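Local coordinates for pectinesterase 1 (Solanum lycopersicum, PDB 1XG2), which hydrolyses the methyl esters of cell-wall pectin to leave galacturonate units and methanol, this chain being its C-terminal pectinesterase domain, bound here to an inhibitor protein, at residues A[32-37]-A[56-61]; A[113-118]-A[139-144]; A[159-164]-A[193-198]. All coordinates share one frame; numbering follows the deposited sequence.

Contact 1. Residues A[32-37]-A[56-61]; sequences RYVIYV and MIVGDG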
loop_
_atom_site.group_PDB
_atom_site.type_symbol
_atom_site.label_atom_id
_atom_site.label_comp_id
_atom_site.label_asym_id
_atom_site.label_seq_id
_atom_site.Cartn_x
_atom_site.Cartn_y
_atom_site.Cartn_z
ATOM N N ARG A 32 10.268 0.553 -20.767
ATOM C CA ARG A 32 10.989 0.156 -19.575
ATOM C C ARG A 32 12.430 0.599 -19.653
ATOM O O ARG A 32 13.126 0.303 -20.614
ATOM C CB ARG A 32 10.926 -1.356 -19.431
ATOM C CG ARG A 32 11.446 -1.871 -18.104
ATOM C CD ARG A 32 12.077 -3.251 -18.201
ATOM N NE ARG A 32 11.256 -4.294 -17.595
ATOM C CZ ARG A 32 11.450 -5.600 -17.755
ATOM N NH1 ARG A 32 12.418 -6.064 -18.541
ATOM N NH2 ARG A 32 10.668 -6.454 -17.119
ATOM N N TYR A 33 12.867 1.305 -18.621
ATOM C CA TYR A 33 14.234 1.786 -18.494
ATOM C C TYR A 33 14.876 1.050 -17.314
ATOM O O TYR A 33 14.313 1.035 -16.239
ATOM C CB TYR A 33 14.217 3.284 -18.214
ATOM C CG TYR A 33 15.588 3.925 -18.133
ATOM C CD1 TYR A 33 16.192 4.491 -19.258
ATOM C CD2 TYR A 33 16.263 4.003 -16.924
ATOM C CE1 TYR A 33 17.449 5.088 -19.175
ATOM C CE2 TYR A 33 17.505 4.590 -16.829
ATOM C CZ TYR A 33 18.096 5.142 -17.954
ATOM O OH TYR A 33 19.339 5.741 -17.824
ATOM N N VAL A 34 16.056 0.470 -17.523
ATOM C CA VAL A 34 16.658 -0.448 -16.564
ATOM C C VAL A 34 17.924 0.118 -15.927
ATOM O O VAL A 34 18.889 0.463 -16.634
ATOM C CB VAL A 34 17.000 -1.788 -17.233
ATOM C CG1 VAL A 34 17.546 -2.796 -16.193
ATOM C CG2 VAL A 34 15.793 -2.368 -17.934
ATOM N N ILE A 35 17.911 0.219 -14.598
ATOM C CA ILE A 35 19.099 0.529 -13.787
ATOM C C ILE A 35 19.584 -0.758 -13.130
ATOM O O ILE A 35 18.843 -1.362 -12.368
ATOM C CB ILE A 35 18.744 1.562 -12.691
ATOM C CG1 ILE A 35 18.272 2.878 -13.317
ATOM C CG2 ILE A 35 19.942 1.822 -11.780
ATOM C CD1 ILE A 35 17.678 3.867 -12.322
ATOM N N TYR A 36 20.819 -1.167 -13.419
ATOM C CA TYR A 36 21.438 -2.356 -12.835
ATOM C C TYR A 36 22.372 -1.907 -11.720
ATOM O O TYR A 36 23.217 -1.064 -11.939
ATOM C CB TYR A 36 22.187 -3.159 -13.919
ATOM C CG TYR A 36 23.118 -4.265 -13.425
ATOM C CD1 TYR A 36 22.723 -5.160 -12.446
ATOM C CD2 TYR A 36 24.396 -4.423 -13.970
ATOM C CE1 TYR A 36 23.569 -6.184 -12.008
ATOM C CE2 TYR A 36 25.255 -5.447 -13.536
ATOM C CZ TYR A 36 24.830 -6.316 -12.546
ATOM O OH TYR A 36 25.662 -7.330 -12.100
ATOM N N VAL A 37 22.203 -2.460 -10.529
ATOM C CA VAL A 37 23.013 -2.121 -9.375
ATOM C C VAL A 37 23.896 -3.313 -9.044
ATOM O O VAL A 37 23.409 -4.356 -8.590
ATOM C CB VAL A 37 22.129 -1.781 -8.146
ATOM C CG1 VAL A 37 22.982 -1.260 -7.012
ATOM C CG2 VAL A 37 21.039 -0.780 -8.519
ATOM N N MET A 56 12.902 0.118 -13.983
ATOM C CA MET A 56 13.283 -1.157 -13.400
ATOM C C MET A 56 14.617 -0.989 -12.672
ATOM O O MET A 56 15.599 -0.540 -13.258
ATOM C CB MET A 56 13.420 -2.217 -14.486
ATOM C CG MET A 56 13.873 -3.584 -13.976
ATOM S SD MET A 56 13.737 -4.809 -15.268
ATOM C CE MET A 56 13.988 -6.295 -14.383
ATOM N N ILE A 57 14.634 -1.304 -11.381
ATOM C CA ILE A 57 15.862 -1.303 -10.600
ATOM C C ILE A 57 16.165 -2.763 -10.332
ATOM O O ILE A 57 15.381 -3.457 -9.710
ATOM C CB ILE A 57 15.702 -0.504 -9.299
ATOM C CG1 ILE A 57 15.468 0.975 -9.627
ATOM C CG2 ILE A 57 16.934 -0.662 -8.405
ATOM C CD1 ILE A 57 15.312 1.883 -8.419
ATOM N N VAL A 58 17.300 -3.231 -10.835
ATOM C CA VAL A 58 17.650 -4.638 -10.723
ATOM C C VAL A 58 19.062 -4.752 -10.174
ATOM O O VAL A 58 19.961 -4.072 -10.650
ATOM C CB VAL A 58 17.480 -5.371 -12.098
ATOM C CG1 VAL A 58 18.324 -4.755 -13.181
ATOM C CG2 VAL A 58 17.767 -6.849 -11.974
ATOM N N GLY A 59 19.241 -5.590 -9.161
ATOM C CA GLY A 59 20.542 -5.845 -8.585
ATOM C C GLY A 59 21.171 -7.132 -9.095
ATOM O O GLY A 59 20.703 -7.744 -10.064
ATOM N N ASP A 60 22.222 -7.551 -8.400
ATOM C CA ASP A 60 23.022 -8.717 -8.756
ATOM C C ASP A 60 22.511 -9.974 -8.050
ATOM O O ASP A 60 23.177 -11.008 -8.061
ATOM C CB ASP A 60 24.480 -8.457 -8.331
ATOM C CG ASP A 60 25.464 -8.528 -9.474
ATOM O OD1 ASP A 60 25.268 -9.335 -10.410
ATOM O OD2 ASP A 60 26.485 -7.793 -9.498
ATOM N N GLY A 61 21.330 -9.893 -7.443
ATOM C CA GLY A 61 20.814 -10.949 -6.601
ATOM C C GLY A 61 20.384 -10.428 -5.243
ATOM O O GLY A 61 21.008 -9.522 -4.706
#
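Val34 and Met56 leave the sheet on the same face as flanking neighbours, with Val34 CG2 4.2 Å from Met56 SD. Met56 keeps CG anti to its nitrogen (chi1 178°) and runs on extended, a shape that sets the sulfur alongside Val34 CG2. One modelled position of Arg32 lays a guanidinium face over that sulfur, but the side chain has two conformers and the contact is doubtful. Val58 turns CG1 between its own N and carbonyl carbon (chi1 58°), where it meets Val34 CG1 at 3.7 Å. Strands 33-37 and 55-59 are parallel neighbours in one sheet of a right-handed parallel beta-helix, and their backbones are joined by four hydrogen bonds, among them Ile35 N to Met56 O (2.8 Å) and Val58 N to Ile35 O (2.9 Å). On the other face, Val37 CG2 approaches Ile57 CG2 at 4.1 Å, and Ile35 and Val37 pack on helix 18-24. Asp60 stands at the edge of the Tyr36 ring, its carboxylate turned 84° from the ring plane. Tyr36 OH donates to Asp60 OD1, though the hydroxyl is modelled too close for its place to be sure; Asp60 OD2 accepts from Arg39 N.

Contact 2. Residues A[113-118]-A[139-144]; sequences LRVGAD and QRQFYR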
loop_
_atom_site.group_PDB
_atom_site.type_symbol
_atom_site.label_atom_id
_atom_site.label_comp_id
_atom_site.label_asym_id
_atom_site.label_seq_id
_atom_site.Cartn_x
_atom_site.Cartn_y
_atom_site.Cartn_z
ATOM N N LEU A 113 10.824 -0.980 2.512
ATOM C CA LEU A 113 10.287 -0.578 1.221
ATOM C C LEU A 113 8.883 0.004 1.340
ATOM O O LEU A 113 7.992 -0.617 1.918
ATOM C CB LEU A 113 10.235 -1.786 0.290
ATOM C CG LEU A 113 9.633 -1.589 -1.104
ATOM C CD1 LEU A 113 10.506 -0.699 -1.968
ATOM C CD2 LEU A 113 9.434 -2.949 -1.748
ATOM N N ARG A 114 8.680 1.176 0.750
ATOM C CA ARG A 114 7.336 1.699 0.532
ATOM C C ARG A 114 7.040 1.751 -0.956
ATOM O O ARG A 114 7.812 2.291 -1.742
ATOM C CB ARG A 114 7.143 3.078 1.145
ATOM C CG ARG A 114 5.855 3.765 0.699
ATOM C CD ARG A 114 5.473 4.948 1.560
ATOM N NE ARG A 114 6.491 5.995 1.528
ATOM C CZ ARG A 114 6.689 6.843 0.513
ATOM N NH1 ARG A 114 5.938 6.801 -0.579
ATOM N NH2 ARG A 114 7.651 7.756 0.604
ATOM N N VAL A 115 5.904 1.185 -1.333
ATOM C CA VAL A 115 5.436 1.255 -2.704
ATOM C C VAL A 115 4.052 1.888 -2.750
ATOM O O VAL A 115 3.138 1.430 -2.073
ATOM C CB VAL A 115 5.405 -0.134 -3.333
ATOM C CG1 VAL A 115 4.978 -0.052 -4.781
ATOM C CG2 VAL A 115 6.797 -0.808 -3.217
ATOM N N GLY A 116 3.929 2.951 -3.544
ATOM C CA GLY A 116 2.658 3.565 -3.915
ATOM C C GLY A 116 2.588 3.776 -5.427
ATOM O O GLY A 116 2.014 4.753 -5.896
ATOM N N ALA A 117 3.167 2.830 -6.171
ATOM C CA ALA A 117 3.270 2.850 -7.615
ATOM C C ALA A 117 2.298 1.836 -8.182
ATOM O O ALA A 117 2.324 0.655 -7.823
ATOM C CB ALA A 117 4.692 2.489 -8.055
ATOM N N ASP A 118 1.433 2.298 -9.060
ATOM C CA ASP A 118 0.486 1.424 -9.716
ATOM C C ASP A 118 1.168 0.546 -10.755
ATOM O O ASP A 118 2.111 0.981 -11.425
ATOM C CB ASP A 118 -0.611 2.248 -10.362
ATOM C CG ASP A 118 -1.755 1.401 -10.857
ATOM O OD1 ASP A 118 -2.236 0.539 -10.104
ATOM O OD2 ASP A 118 -2.261 1.551 -11.981
ATOM N N GLN A 139 -2.301 1.709 -4.602
ATOM C CA GLN A 139 -2.229 1.273 -5.997
ATOM C C GLN A 139 -2.075 -0.240 -6.110
ATOM O O GLN A 139 -2.107 -0.954 -5.108
ATOM C CB GLN A 139 -1.144 2.015 -6.807
ATOM C CG GLN A 139 -1.055 3.525 -6.604
ATOM C CD GLN A 139 -2.184 4.324 -7.264
ATOM O OE1 GLN A 139 -3.262 3.798 -7.512
ATOM N NE2 GLN A 139 -1.939 5.607 -7.508
ATOM N N ARG A 140 -1.968 -0.729 -7.347
ATOM C CA ARG A 140 -1.935 -2.168 -7.613
ATOM C C ARG A 140 -0.495 -2.667 -7.687
ATOM O O ARG A 140 0.318 -2.135 -8.448
ATOM C CB ARG A 140 -2.668 -2.516 -8.906
ATOM C CG ARG A 140 -4.174 -2.358 -8.817
ATOM C CD ARG A 140 -4.888 -2.347 -10.160
ATOM N NE ARG A 140 -4.523 -1.198 -10.976
ATOM C CZ ARG A 140 -5.203 -0.753 -12.047
ATOM N NH1 ARG A 140 -6.310 -1.351 -12.463
ATOM N NH2 ARG A 140 -4.769 0.312 -12.689
ATOM N N GLN A 141 -0.221 -3.718 -6.921
ATOM C CA GLN A 141 1.130 -4.246 -6.733
ATOM C C GLN A 141 1.125 -5.777 -6.781
ATOM O O GLN A 141 0.180 -6.422 -6.339
ATOM C CB GLN A 141 1.720 -3.768 -5.398
ATOM C CG GLN A 141 1.545 -2.277 -5.131
ATOM C CD GLN A 141 2.097 -1.801 -3.798
ATOM O OE1 GLN A 141 1.765 -0.692 -3.352
ATOM N NE2 GLN A 141 2.931 -2.599 -3.177
ATOM N N PHE A 142 2.201 -6.328 -7.320
ATOM C CA PHE A 142 2.415 -7.761 -7.405
ATOM C C PHE A 142 3.809 -8.072 -6.881
ATOM O O PHE A 142 4.807 -7.501 -7.358
ATOM C CB PHE A 142 2.283 -8.212 -8.855
ATOM C CG PHE A 142 2.399 -9.698 -9.060
ATOM C CD1 PHE A 142 1.509 -10.577 -8.470
ATOM C CD2 PHE A 142 3.396 -10.214 -9.882
ATOM C CE1 PHE A 142 1.642 -11.947 -8.672
ATOM C CE2 PHE A 142 3.513 -11.589 -10.101
ATOM C CZ PHE A 142 2.651 -12.441 -9.492
ATOM N N TYR A 143 3.855 -8.985 -5.917
ATOM C CA TYR A 143 5.078 -9.494 -5.326
ATOM C C TYR A 143 5.208 -10.967 -5.684
ATOM O O TYR A 143 4.289 -11.741 -5.469
ATOM C CB TYR A 143 5.063 -9.333 -3.801
ATOM C CG TYR A 143 5.112 -7.886 -3.395
ATOM C CD1 TYR A 143 3.980 -7.068 -3.511
ATOM C CD2 TYR A 143 6.273 -7.323 -2.894
ATOM C CE1 TYR A 143 4.016 -5.731 -3.146
ATOM C CE2 TYR A 143 6.320 -5.969 -2.534
ATOM C CZ TYR A 143 5.192 -5.182 -2.685
ATOM O OH TYR A 143 5.228 -3.843 -2.350
ATOM N N ARG A 144 6.358 -11.335 -6.225
ATOM C CA ARG A 144 6.589 -12.675 -6.736
ATOM C C ARG A 144 7.974 -13.160 -6.348
ATOM O O ARG A 144 8.958 -12.430 -6.477
ATOM C CB ARG A 144 6.440 -12.659 -8.253
ATOM C CG ARG A 144 6.706 -13.974 -8.957
ATOM C CD ARG A 144 5.648 -15.054 -8.738
ATOM N NE ARG A 144 6.123 -16.328 -9.277
ATOM C CZ ARG A 144 5.357 -17.284 -9.794
ATOM N NH1 ARG A 144 4.031 -17.172 -9.835
ATOM N NH2 ARG A 144 5.932 -18.384 -10.267
#
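Asp118 and Arg140 form a side-on, two-pronged salt bridge: Arg140 NE reaches Asp118 OD1 at 3.0 Å and Arg140 NH2 reaches Asp118 OD2 at 2.9 Å, each on a syn lone pair and close to the guanidinium plane. In the parallel beta-helix this bridge ties the turn after strand 113-115, which belongs to one sheet, to strand 140-144 in another. With CG anti to its nitrogen (chi1 -170°), Asp118 extends its carboxylate to within 15° of the guanidinium plane. Asp118 OD1 takes a second bond, from Arg140 N (3.0 Å), on its anti lone pair, fixing the carboxylate's rotation against both backbone and side chain. The inhibitor chain joins in: its Tyr104 OH is bonded to Asp118 OD2 and its Ser100 OG to Arg140 NH2, while Gln299 of the esterase takes Arg140 NH1. The bridge is thus part of the binding surface for the inhibitor, whose Ile103 packs on Asp118, Gln139 and Arg140. Next to it, Gln139 CB presses on Asp118 CA (3.4 Å), and Gln139 CG lies 3.4 Å from Gly116 O. Deeper in, the Val115 side chain lies against the end of Gln141, with Val115 CG1 3.5 Å from Gln141 CD. Tyr143, whose ring stacks on Phe163, meets Val115 head-on, Tyr143 OH 3.5 Å from Val115 CG2; Leu113 CD2 lies 4.4 Å from Tyr143 CE2, near the plane at the ring edge.

Contact 3. Residues A[159-164]-A[193-198]; sequences AAVVFQ and TGTSIQ
Gln164 and Gln198 project together from adjacent strands and meet through their amides: Gln164 NE2 donates to Gln198 OE1 at 3.0 Å. The donor stands 39° above the carbonyl plane of Gln198, off its lone pairs, and the two amide planes are turned 53° apart. On the same face Val162 CG2 touches Ser196 CB at 4.0 Å. On the other face Val161 CG1 lies 3.5 Å from Thr195 OG1. The Phe163 ring leans across Thr195 and Ile197, with Phe163 CD1 4.1 Å from Ile197 CG1; CG sits beside the backbone N (chi1 -64°), a setting that brings the ring edge alongside Ser196 O. Between these two faces, strands 160-164 and 194-198 are adjacent parallel strands in one sheet of the pectinesterase beta-helix, joined by five backbone bonds running from Gly194 N–Ala159 O to Gln198 N–Phe163 O. At the entry to the pair, the backbone angles of Gly194 would push a CB into the carbonyl O of Thr193. There a water donates to Ala159 O and accepts from Thr195 OG1, both at 2.8 Å. Nearby, Ile103 of the inhibitor chain packs on Ala160. The face bearing Val162, Gln164 and Ser196 is covered by helix 294-297; Phe292 O, just before that helix, is bonded to Ser196 OG, and the C-terminal segment supplies Val312 O to Gln164 NE2 and Gly314 O to Gln198 NE2. A leucine in place of Gln164 would probably leave both Val312 O and Gln198 OE1 without their donor and the Gln198 amide less fixed in its rotation.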
loop_
_atom_site.group_PDB
_atom_site.type_symbol
_atom_site.label_atom_id
_atom_site.label_comp_id
_atom_site.label_asym_id
_atom_site.label_seq_id
_atom_site.Cartn_x
_atom_site.Cartn_y
_atom_site.Cartn_z
ATOM N N ALA A 159 -2.779 -0.936 -0.382
ATOM C CA ALA A 159 -2.663 -1.303 -1.800
ATOM C C ALA A 159 -3.724 -2.326 -2.159
ATOM O O ALA A 159 -4.296 -2.960 -1.285
ATOM C CB ALA A 159 -1.282 -1.897 -2.088
ATOM N N ALA A 160 -3.998 -2.477 -3.450
ATOM C CA ALA A 160 -4.564 -3.721 -3.939
ATOM C C ALA A 160 -3.339 -4.540 -4.334
ATOM O O ALA A 160 -2.629 -4.189 -5.281
ATOM C CB ALA A 160 -5.465 -3.486 -5.114
ATOM N N VAL A 161 -3.077 -5.604 -3.587
ATOM C CA VAL A 161 -1.795 -6.285 -3.656
ATOM C C VAL A 161 -1.929 -7.799 -3.531
ATOM O O VAL A 161 -2.635 -8.308 -2.657
ATOM C CB VAL A 161 -0.796 -5.727 -2.581
ATOM C CG1 VAL A 161 -1.312 -5.935 -1.180
ATOM C CG2 VAL A 161 0.574 -6.369 -2.730
ATOM N N VAL A 162 -1.247 -8.504 -4.429
ATOM C CA VAL A 162 -1.097 -9.953 -4.358
ATOM C C VAL A 162 0.364 -10.358 -4.166
ATOM O O VAL A 162 1.252 -9.912 -4.904
ATOM C CB VAL A 162 -1.643 -10.608 -5.630
ATOM C CG1 VAL A 162 -1.444 -12.118 -5.596
ATOM C CG2 VAL A 162 -3.120 -10.259 -5.781
ATOM N N PHE A 163 0.590 -11.192 -3.159
ATOM C CA PHE A 163 1.859 -11.874 -2.916
ATOM C C PHE A 163 1.705 -13.296 -3.416
ATOM O O PHE A 163 0.788 -14.013 -3.009
ATOM C CB PHE A 163 2.209 -11.880 -1.427
ATOM C CG PHE A 163 2.441 -10.519 -0.861
ATOM C CD1 PHE A 163 1.374 -9.738 -0.454
ATOM C CD2 PHE A 163 3.732 -10.010 -0.737
ATOM C CE1 PHE A 163 1.583 -8.468 0.039
ATOM C CE2 PHE A 163 3.945 -8.743 -0.239
ATOM C CZ PHE A 163 2.876 -7.977 0.157
ATOM N N GLN A 164 2.590 -13.701 -4.313
ATOM C CA GLN A 164 2.529 -15.022 -4.891
ATOM C C GLN A 164 3.885 -15.692 -4.833
ATOM O O GLN A 164 4.863 -15.124 -5.286
ATOM C CB GLN A 164 2.068 -14.905 -6.335
ATOM C CG GLN A 164 1.189 -16.004 -6.787
ATOM C CD GLN A 164 0.659 -15.751 -8.179
ATOM O OE1 GLN A 164 1.436 -15.710 -9.130
ATOM N NE2 GLN A 164 -0.649 -15.559 -8.300
ATOM N N THR A 193 -9.544 -2.397 -2.513
ATOM C CA THR A 193 -8.193 -2.686 -2.070
ATOM C C THR A 193 -8.212 -3.852 -1.113
ATOM O O THR A 193 -9.272 -4.292 -0.659
ATOM C CB THR A 193 -7.605 -1.470 -1.381
ATOM O OG1 THR A 193 -8.494 -1.038 -0.344
ATOM C CG2 THR A 193 -7.528 -0.293 -2.336
ATOM N N GLY A 194 -7.020 -4.323 -0.783
ATOM C CA GLY A 194 -6.848 -5.420 0.142
ATOM C C GLY A 194 -5.579 -6.182 -0.135
ATOM O O GLY A 194 -4.935 -5.993 -1.157
ATOM N N THR A 195 -5.234 -7.074 0.781
ATOM C CA THR A 195 -4.026 -7.872 0.671
ATOM C C THR A 195 -4.393 -9.329 0.456
ATOM O O THR A 195 -5.134 -9.917 1.218
ATOM C CB THR A 195 -3.200 -7.724 1.940
ATOM O OG1 THR A 195 -2.625 -6.412 1.987
ATOM C CG2 THR A 195 -2.017 -8.687 1.954
ATOM N N SER A 196 -3.814 -9.917 -0.574
ATOM C CA SER A 196 -4.048 -11.313 -0.898
ATOM C C SER A 196 -2.699 -12.022 -0.892
ATOM O O SER A 196 -1.758 -11.573 -1.532
ATOM C CB SER A 196 -4.695 -11.417 -2.275
ATOM O OG SER A 196 -4.759 -12.763 -2.711
ATOM N N ILE A 197 -2.613 -13.121 -0.151
ATOM C CA ILE A 197 -1.401 -13.908 -0.035
ATOM C C ILE A 197 -1.738 -15.301 -0.573
ATOM O O ILE A 197 -2.612 -15.973 -0.032
ATOM C CB ILE A 197 -0.966 -13.965 1.444
ATOM C CG1 ILE A 197 -0.465 -12.592 1.897
ATOM C CG2 ILE A 197 0.123 -15.041 1.699
ATOM C CD1 ILE A 197 -0.479 -12.431 3.413
ATOM N N GLN A 198 -1.040 -15.714 -1.619
ATOM C CA GLN A 198 -1.388 -16.909 -2.391
ATOM C C GLN A 198 -0.159 -17.725 -2.749
ATOM O O GLN A 198 0.803 -17.184 -3.266
ATOM C CB GLN A 198 -2.079 -16.473 -3.689
ATOM C CG GLN A 198 -2.777 -17.581 -4.436
ATOM C CD GLN A 198 -3.347 -17.114 -5.775
ATOM O OE1 GLN A 198 -2.838 -16.162 -6.379
ATOM N NE2 GLN A 198 -4.390 -17.802 -6.246
HETATM O O HOH W 1 -3.367 -3.816 1.173
#

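In the fold
Along the chain contacts 1, 2 and 3 follow in series, and all reach the same long parallel sheet of the beta-helix. Contact 1 lies near its N-terminal end; contact 2 enters through strand 140-144 and crosses to the sheet holding strand 113-115. The centres of contacts 2 and 3 are about 10 Å apart, and these two touch, strand 140-144 being the neighbour of 160-164. The centre of contact 1 is about 16 Å from that of contact 2. Contacts 2 and 3 share the inhibitor-facing part of the fold: the Leu113 side chain is about 10 Å from that of Asp132, the predicted proton donor. The inhibitor does not touch contact 1, which lies away from the annotated sites.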